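Local coordinates for CRISPR-associated protein,CRISPR-associated endonuclease Cas9 (Corynebacterium diphtheriae, PDB 6JOO) that uses a guide RNA to recognise target DNA and, with magnesium, acts as a CRISPR endonuclease, here in an engineered form of the chain, at residues K5-I10 and I577-D582; A108-S113 and E123-A128. All coordinates share one frame; numbering follows the deposited sequence.

Interaction 1 (K5-I10 and I577-D582); sequences KYHVGI and IAFTSD
The rings of His7 and Phe579 meet rim to rim, and neither lies over the face of the other. CD2 of His7 is 3.3 Å from CE1 of Phe579. Each atom approaches the edge of the opposite ring, close to its plane. The ring centroids are 5.6 Å apart and the planes are turned by 58°. His7 uses a carbon corner of its imidazole, not a nitrogen. Its CG stands beside the backbone N (chi1 -68°), which points the ring toward Phe579. The carbonyl O of Ala578 also approaches His7, 3.6 Å from CB.

Further along the strand, the methyl group of Ala578 packs against backbone. Its CB is 3.5 Å from Gly9 N and 3.6 Å from Val8 C. Gly9 has no side chain, and its CA lies 4.0 Å from the CA of Ala578. CG2 of Ile577 makes a looser contact with Gly9.

Strand 6-12 is an inner strand of the mixed sheet of the RuvC domain, which has an RNase H fold. Segment 577-582 links helices 569-577 and 582-591, and Ser581 caps the second of them. Phe579 and His7 both touch Val24 on strand 16-24. The segments come from either side of the engineered join in this fused chain.

No hydrogen bond crosses between the segments. Backbone bonds of segment 5-10 go to strand 16-24 and to Glu494, Arg495 and Ile497. The contact itself is van der Waals packing of ring edges and a methyl group, while hydrogen bonds from the loop go to Trp624 and, weakly, Arg495.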
ATOM      1  N   LYS A   5     -16.640  38.274   3.039  1.00139.83           N
ATOM      2  CA  LYS A   5     -16.362  37.562   4.277  1.00148.18           C
ATOM      3  C   LYS A   5     -17.280  36.350   4.367  1.00147.78           C
ATOM      4  O   LYS A   5     -18.454  36.425   3.993  1.00155.28           O
ATOM      5  CB  LYS A   5     -16.564  38.471   5.495  1.00152.59           C
ATOM      6  N   TYR A   6     -16.746  35.236   4.861  1.00129.38           N
ATOM      7  CA  TYR A   6     -17.493  33.986   4.840  1.00122.66           C
ATOM      8  C   TYR A   6     -16.950  33.048   5.909  1.00121.47           C
ATOM      9  O   TYR A   6     -15.871  33.262   6.464  1.00124.07           O
ATOM     10  CB  TYR A   6     -17.424  33.334   3.459  1.00117.17           C
ATOM     11  CG  TYR A   6     -16.048  32.847   3.076  1.00100.19           C
ATOM     12  CD1 TYR A   6     -15.097  33.721   2.566  1.00109.06           C
ATOM     13  CD2 TYR A   6     -15.701  31.509   3.214  1.00 97.44           C
ATOM     14  CE1 TYR A   6     -13.837  33.278   2.210  1.00106.71           C
ATOM     15  CE2 TYR A   6     -14.445  31.056   2.861  1.00 94.84           C
ATOM     16  CZ  TYR A   6     -13.516  31.944   2.360  1.00102.47           C
ATOM     17  OH  TYR A   6     -12.263  31.496   2.007  1.00 98.75           O
ATOM     18  N   HIS A   7     -17.719  31.996   6.180  1.00106.28           N
ATOM     19  CA  HIS A   7     -17.350  30.930   7.099  1.00 88.20           C
ATOM     20  C   HIS A   7     -17.165  29.626   6.329  1.00108.57           C
ATOM     21  O   HIS A   7     -17.675  29.457   5.219  1.00109.41           O
ATOM     22  CB  HIS A   7     -18.410  30.757   8.197  1.00 94.78           C
ATOM     23  CG  HIS A   7     -18.495  31.910   9.154  1.00112.80           C
ATOM     24  ND1 HIS A   7     -17.477  32.825   9.310  1.00119.10           N
ATOM     25  CD2 HIS A   7     -19.476  32.292  10.006  1.00112.48           C
ATOM     26  CE1 HIS A   7     -17.826  33.721  10.216  1.00125.91           C
ATOM     27  NE2 HIS A   7     -19.036  33.420  10.653  1.00130.67           N
ATOM     28  N   VAL A   8     -16.425  28.700   6.935  1.00102.08           N
ATOM     29  CA  VAL A   8     -16.092  27.421   6.320  1.00 85.80           C
ATOM     30  C   VAL A   8     -16.527  26.304   7.256  1.00 88.14           C
ATOM     31  O   VAL A   8     -16.167  26.303   8.439  1.00 93.43           O
ATOM     32  CB  VAL A   8     -14.585  27.309   6.018  1.00 85.33           C
ATOM     33  CG1 VAL A   8     -14.214  25.880   5.663  1.00 75.95           C
ATOM     34  CG2 VAL A   8     -14.192  28.257   4.900  1.00 80.35           C
ATOM     35  N   GLY A   9     -17.296  25.356   6.727  1.00 84.76           N
ATOM     36  CA  GLY A   9     -17.665  24.179   7.486  1.00 85.38           C
ATOM     37  C   GLY A   9     -17.105  22.916   6.865  1.00 84.25           C
ATOM     38  O   GLY A   9     -17.245  22.712   5.659  1.00 91.45           O
ATOM     39  N   ILE A  10     -16.469  22.060   7.663  1.00 87.91           N
ATOM     40  CA  ILE A  10     -15.844  20.833   7.168  1.00 86.83           C
ATOM     41  C   ILE A  10     -16.404  19.648   7.954  1.00108.45           C
ATOM     42  O   ILE A  10     -16.192  19.546   9.169  1.00129.41           O
ATOM     43  CB  ILE A  10     -14.311  20.887   7.268  1.00 80.27           C
ATOM     44  CG1 ILE A  10     -13.751  21.945   6.317  1.00 79.96           C
ATOM     45  CG2 ILE A  10     -13.706  19.537   6.945  1.00 84.98           C
ATOM     46  CD1 ILE A  10     -12.232  22.037   6.299  1.00 74.92           C
ATOM     47  N   ILE A 577     -22.417  23.287  10.117  1.00112.38           N
ATOM     48  CA  ILE A 577     -21.264  23.273  11.013  1.00123.30           C
ATOM     49  C   ILE A 577     -20.523  24.608  10.979  1.00119.69           C
ATOM     50  O   ILE A 577     -19.954  25.036  11.993  1.00126.42           O
ATOM     51  CB  ILE A 577     -20.355  22.078  10.650  1.00122.34           C
ATOM     52  CG1 ILE A 577     -21.014  20.766  11.089  1.00127.32           C
ATOM     53  CG2 ILE A 577     -18.972  22.207  11.257  1.00120.35           C
ATOM     54  CD1 ILE A 577     -21.979  20.915  12.255  1.00138.43           C
ATOM     55  N   ALA A 578     -20.548  25.308   9.839  1.00109.97           N
ATOM     56  CA  ALA A 578     -19.891  26.606   9.739  1.00111.32           C
ATOM     57  C   ALA A 578     -20.529  27.670  10.622  1.00136.85           C
ATOM     58  O   ALA A 578     -19.965  28.761  10.749  1.00151.91           O
ATOM     59  CB  ALA A 578     -19.888  27.085   8.288  1.00 92.45           C
ATOM     60  N   PHE A 579     -21.680  27.390  11.229  1.00120.47           N
ATOM     61  CA  PHE A 579     -22.398  28.363  12.049  1.00125.00           C
ATOM     62  C   PHE A 579     -22.751  27.773  13.410  1.00132.31           C
ATOM     63  O   PHE A 579     -23.900  27.819  13.853  1.00147.06           O
ATOM     64  CB  PHE A 579     -23.662  28.842  11.339  1.00125.12           C
ATOM     65  CG  PHE A 579     -23.406  29.462   9.997  1.00126.27           C
ATOM     66  CD1 PHE A 579     -22.399  30.395   9.831  1.00130.20           C
ATOM     67  CD2 PHE A 579     -24.169  29.107   8.898  1.00127.35           C
ATOM     68  CE1 PHE A 579     -22.158  30.965   8.598  1.00131.38           C
ATOM     69  CE2 PHE A 579     -23.934  29.675   7.658  1.00125.18           C
ATOM     70  CZ  PHE A 579     -22.926  30.606   7.510  1.00126.25           C
ATOM     71  N   THR A 580     -21.760  27.213  14.101  1.00110.75           N
ATOM     72  CA  THR A 580     -21.949  26.669  15.446  1.00112.32           C
ATOM     73  C   THR A 580     -21.122  27.512  16.412  1.00138.52           C
ATOM     74  O   THR A 580     -19.899  27.359  16.491  1.00141.69           O
ATOM     75  CB  THR A 580     -21.554  25.194  15.513  1.00100.94           C
ATOM     76  OG1 THR A 580     -20.139  25.066  15.324  1.00 99.60           O
ATOM     77  CG2 THR A 580     -22.276  24.393  14.438  1.00 99.04           C
ATOM     78  N   SER A 581     -21.791  28.408  17.136  1.00148.38           N
ATOM     79  CA  SER A 581     -21.107  29.205  18.143  1.00151.45           C
ATOM     80  C   SER A 581     -20.737  28.330  19.336  1.00156.92           C
ATOM     81  O   SER A 581     -21.406  27.337  19.638  1.00156.28           O
ATOM     82  CB  SER A 581     -21.983  30.378  18.594  1.00157.84           C
ATOM     83  OG  SER A 581     -22.868  30.001  19.634  1.00166.97           O
ATOM     84  N   ASP A 582     -19.644  28.701  20.010  1.00154.64           N
ATOM     85  CA  ASP A 582     -19.143  27.882  21.111  1.00165.98           C
ATOM     86  C   ASP A 582     -20.115  27.866  22.284  1.00183.22           C
ATOM     87  O   ASP A 582     -20.175  26.877  23.024  1.00188.43           O
ATOM     88  CB  ASP A 582     -17.765  28.384  21.555  1.00166.00           C
ATOM     89  CG  ASP A 582     -16.914  27.288  22.195  1.00164.51           C
ATOM     90  OD1 ASP A 582     -17.467  26.451  22.936  1.00168.35           O
ATOM     91  OD2 ASP A 582     -15.688  27.260  21.948  1.00160.40           O
TER

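Interaction 2 (A108-S113 and E123-A128); sequences AELAAS and EKLSVA
Lys124 NZ donates a hydrogen bond to Glu109 OE1 at 2.8 Å, on the syn side of that oxygen, as part of a salt bridge. A second, weak bond from NZ reaches Glu109 OE2 at 3.1 Å, so the ammonium group engages both carboxylate oxygens. The two side chains cross at about a right angle. Glu109 has CG anti to the backbone N (chi1 177°), and both chains are extended beyond CG, which lets the charged groups meet.

Leu110 reaches across with one methyl. Its CD1 is 3.7 Å from Leu125 CD2 and 3.6 Å from Ala128 CB. The same methyl lies 3.4 Å from the carbonyl O of Lys124.

The contact joins the end of helix 102-110 to helix 118-134, consecutive helices linked by a short loop. Ile115 of that loop touches Glu109, Leu110 and Lys124. Ile216 of helix 206-219 packs on both leucines. The contact lies wholly before the engineered join, in the helical region after helix 56-86, its nearest atom about 7 Å from the bound nucleic acid.

In this helix packing a partly exposed ion pair flanks a buried cluster of Leu110, Leu125 and Ala128. The opposite charges probably offset each other, while the buried methyl groups pack beside them.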
ATOM      1  N   ALA A 108      21.531 -38.087   3.617  1.00114.45           N
ATOM      2  CA  ALA A 108      21.537 -39.135   4.629  1.00118.09           C
ATOM      3  C   ALA A 108      22.818 -39.953   4.594  1.00135.48           C
ATOM      4  O   ALA A 108      23.283 -40.414   5.641  1.00158.01           O
ATOM      5  CB  ALA A 108      20.328 -40.051   4.445  1.00113.98           C
ATOM      6  N   GLU A 109      23.401 -40.144   3.409  1.00127.60           N
ATOM      7  CA  GLU A 109      24.631 -40.922   3.304  1.00147.15           C
ATOM      8  C   GLU A 109      25.817 -40.163   3.890  1.00158.43           C
ATOM      9  O   GLU A 109      26.675 -40.757   4.556  1.00169.75           O
ATOM     10  CB  GLU A 109      24.891 -41.284   1.842  1.00152.07           C
ATOM     11  CG  GLU A 109      26.193 -42.030   1.596  1.00172.67           C
ATOM     12  CD  GLU A 109      26.619 -41.987   0.141  1.00180.07           C
ATOM     13  OE1 GLU A 109      26.146 -41.092  -0.592  1.00175.84           O
ATOM     14  OE2 GLU A 109      27.426 -42.848  -0.271  1.00187.87           O
ATOM     15  N   LEU A 110      25.879 -38.850   3.659  1.00133.39           N
ATOM     16  CA  LEU A 110      26.972 -38.031   4.172  1.00125.18           C
ATOM     17  C   LEU A 110      26.957 -37.912   5.690  1.00130.66           C
ATOM     18  O   LEU A 110      28.013 -37.684   6.291  1.00138.76           O
ATOM     19  CB  LEU A 110      26.917 -36.637   3.549  1.00116.61           C
ATOM     20  CG  LEU A 110      27.381 -36.521   2.094  1.00110.79           C
ATOM     21  CD1 LEU A 110      27.060 -35.145   1.535  1.00 92.96           C
ATOM     22  CD2 LEU A 110      28.870 -36.789   2.012  1.00117.81           C
ATOM     23  N   ALA A 111      25.799 -38.072   6.322  1.00141.01           N
ATOM     24  CA  ALA A 111      25.678 -37.941   7.766  1.00149.48           C
ATOM     25  C   ALA A 111      25.878 -39.261   8.499  1.00156.37           C
ATOM     26  O   ALA A 111      25.617 -39.331   9.704  1.00155.90           O
ATOM     27  CB  ALA A 111      24.316 -37.349   8.125  1.00141.81           C
ATOM     28  N   ALA A 112      26.330 -40.304   7.804  1.00163.66           N
ATOM     29  CA  ALA A 112      26.486 -41.625   8.399  1.00168.21           C
ATOM     30  C   ALA A 112      27.924 -42.116   8.380  1.00184.79           C
ATOM     31  O   ALA A 112      28.452 -42.510   9.427  1.00197.20           O
ATOM     32  CB  ALA A 112      25.579 -42.637   7.682  1.00155.21           C
ATOM     33  N   SER A 113      28.578 -42.107   7.220  1.00141.37           N
ATOM     34  CA  SER A 113      29.912 -42.670   7.096  1.00145.63           C
ATOM     35  C   SER A 113      30.778 -41.785   6.213  1.00143.67           C
ATOM     36  O   SER A 113      30.286 -40.946   5.453  1.00138.15           O
ATOM     37  CB  SER A 113      29.867 -44.094   6.526  1.00145.12           C
ATOM     38  OG  SER A 113      29.277 -44.109   5.238  1.00140.08           O
ATOM     39  N   GLU A 123      31.773 -34.095  -4.826  1.00126.25           N
ATOM     40  CA  GLU A 123      30.616 -34.068  -5.715  1.00107.57           C
ATOM     41  C   GLU A 123      29.319 -34.253  -4.937  1.00104.98           C
ATOM     42  O   GLU A 123      28.300 -33.635  -5.264  1.00 85.34           O
ATOM     43  CB  GLU A 123      30.756 -35.145  -6.790  1.00 79.10           C
ATOM     44  N   LYS A 124      29.337 -35.102  -3.907  1.00120.22           N
ATOM     45  CA  LYS A 124      28.136 -35.323  -3.109  1.00114.25           C
ATOM     46  C   LYS A 124      27.942 -34.241  -2.056  1.00113.79           C
ATOM     47  O   LYS A 124      26.803 -33.960  -1.669  1.00102.72           O
ATOM     48  CB  LYS A 124      28.187 -36.702  -2.451  1.00 98.34           C
ATOM     49  CG  LYS A 124      28.045 -37.853  -3.434  1.00109.98           C
ATOM     50  CD  LYS A 124      27.838 -39.185  -2.724  1.00123.57           C
ATOM     51  CE  LYS A 124      27.638 -40.315  -3.726  1.00119.27           C
ATOM     52  NZ  LYS A 124      27.417 -41.633  -3.069  1.00113.50           N
ATOM     53  N   LEU A 125      29.026 -33.628  -1.580  1.00114.46           N
ATOM     54  CA  LEU A 125      28.879 -32.478  -0.693  1.00111.19           C
ATOM     55  C   LEU A 125      28.257 -31.298  -1.427  1.00103.62           C
ATOM     56  O   LEU A 125      27.399 -30.600  -0.875  1.00104.00           O
ATOM     57  CB  LEU A 125      30.231 -32.089  -0.095  1.00122.79           C
ATOM     58  CG  LEU A 125      30.632 -32.802   1.197  1.00129.91           C
ATOM     59  CD1 LEU A 125      32.026 -32.384   1.637  1.00132.07           C
ATOM     60  CD2 LEU A 125      29.615 -32.519   2.290  1.00119.32           C
ATOM     61  N   SER A 126      28.672 -31.063  -2.675  1.00111.97           N
ATOM     62  CA  SER A 126      28.074 -29.986  -3.457  1.00100.54           C
ATOM     63  C   SER A 126      26.593 -30.246  -3.702  1.00 95.19           C
ATOM     64  O   SER A 126      25.780 -29.315  -3.684  1.00 82.93           O
ATOM     65  CB  SER A 126      28.819 -29.823  -4.782  1.00 87.22           C
ATOM     66  OG  SER A 126      28.175 -28.876  -5.618  1.00 94.40           O
ATOM     67  N   VAL A 127      26.227 -31.509  -3.921  1.00 97.71           N
ATOM     68  CA  VAL A 127      24.825 -31.857  -4.127  1.00 96.17           C
ATOM     69  C   VAL A 127      24.025 -31.635  -2.850  1.00106.90           C
ATOM     70  O   VAL A 127      22.912 -31.097  -2.886  1.00115.67           O
ATOM     71  CB  VAL A 127      24.709 -33.308  -4.631  1.00 94.87           C
ATOM     72  CG1 VAL A 127      23.279 -33.814  -4.502  1.00 76.91           C
ATOM     73  CG2 VAL A 127      25.186 -33.405  -6.074  1.00 87.62           C
ATOM     74  N   ALA A 128      24.577 -32.030  -1.702  1.00113.58           N
ATOM     75  CA  ALA A 128      23.838 -31.892  -0.452  1.00116.32           C
ATOM     76  C   ALA A 128      23.732 -30.434  -0.026  1.00111.57           C
ATOM     77  O   ALA A 128      22.696 -30.011   0.501  1.00105.13           O
ATOM     78  CB  ALA A 128      24.495 -32.726   0.644  1.00128.32           C
TER

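In the fold
From the N terminus the chain enters strand 6-12, the first half of interaction 1. It then runs through two more strands of the RuvC sheet and the long helix 56-86 into a helical region. There interaction 2 closes a short loop, with 9 residues between its segments. The chain continues through further helices, returns to the sheet at strand 495-499 and passes the engineered join. Segment 577-582 then closes interaction 1 across 566 residues. Interaction 2 is nested inside that loop. The two do not touch: their centres are 79 Å apart, on opposite sides of the chain's centre. Interaction 1 ties distant parts of the RuvC domain, whereas interaction 2 joins neighbouring helices.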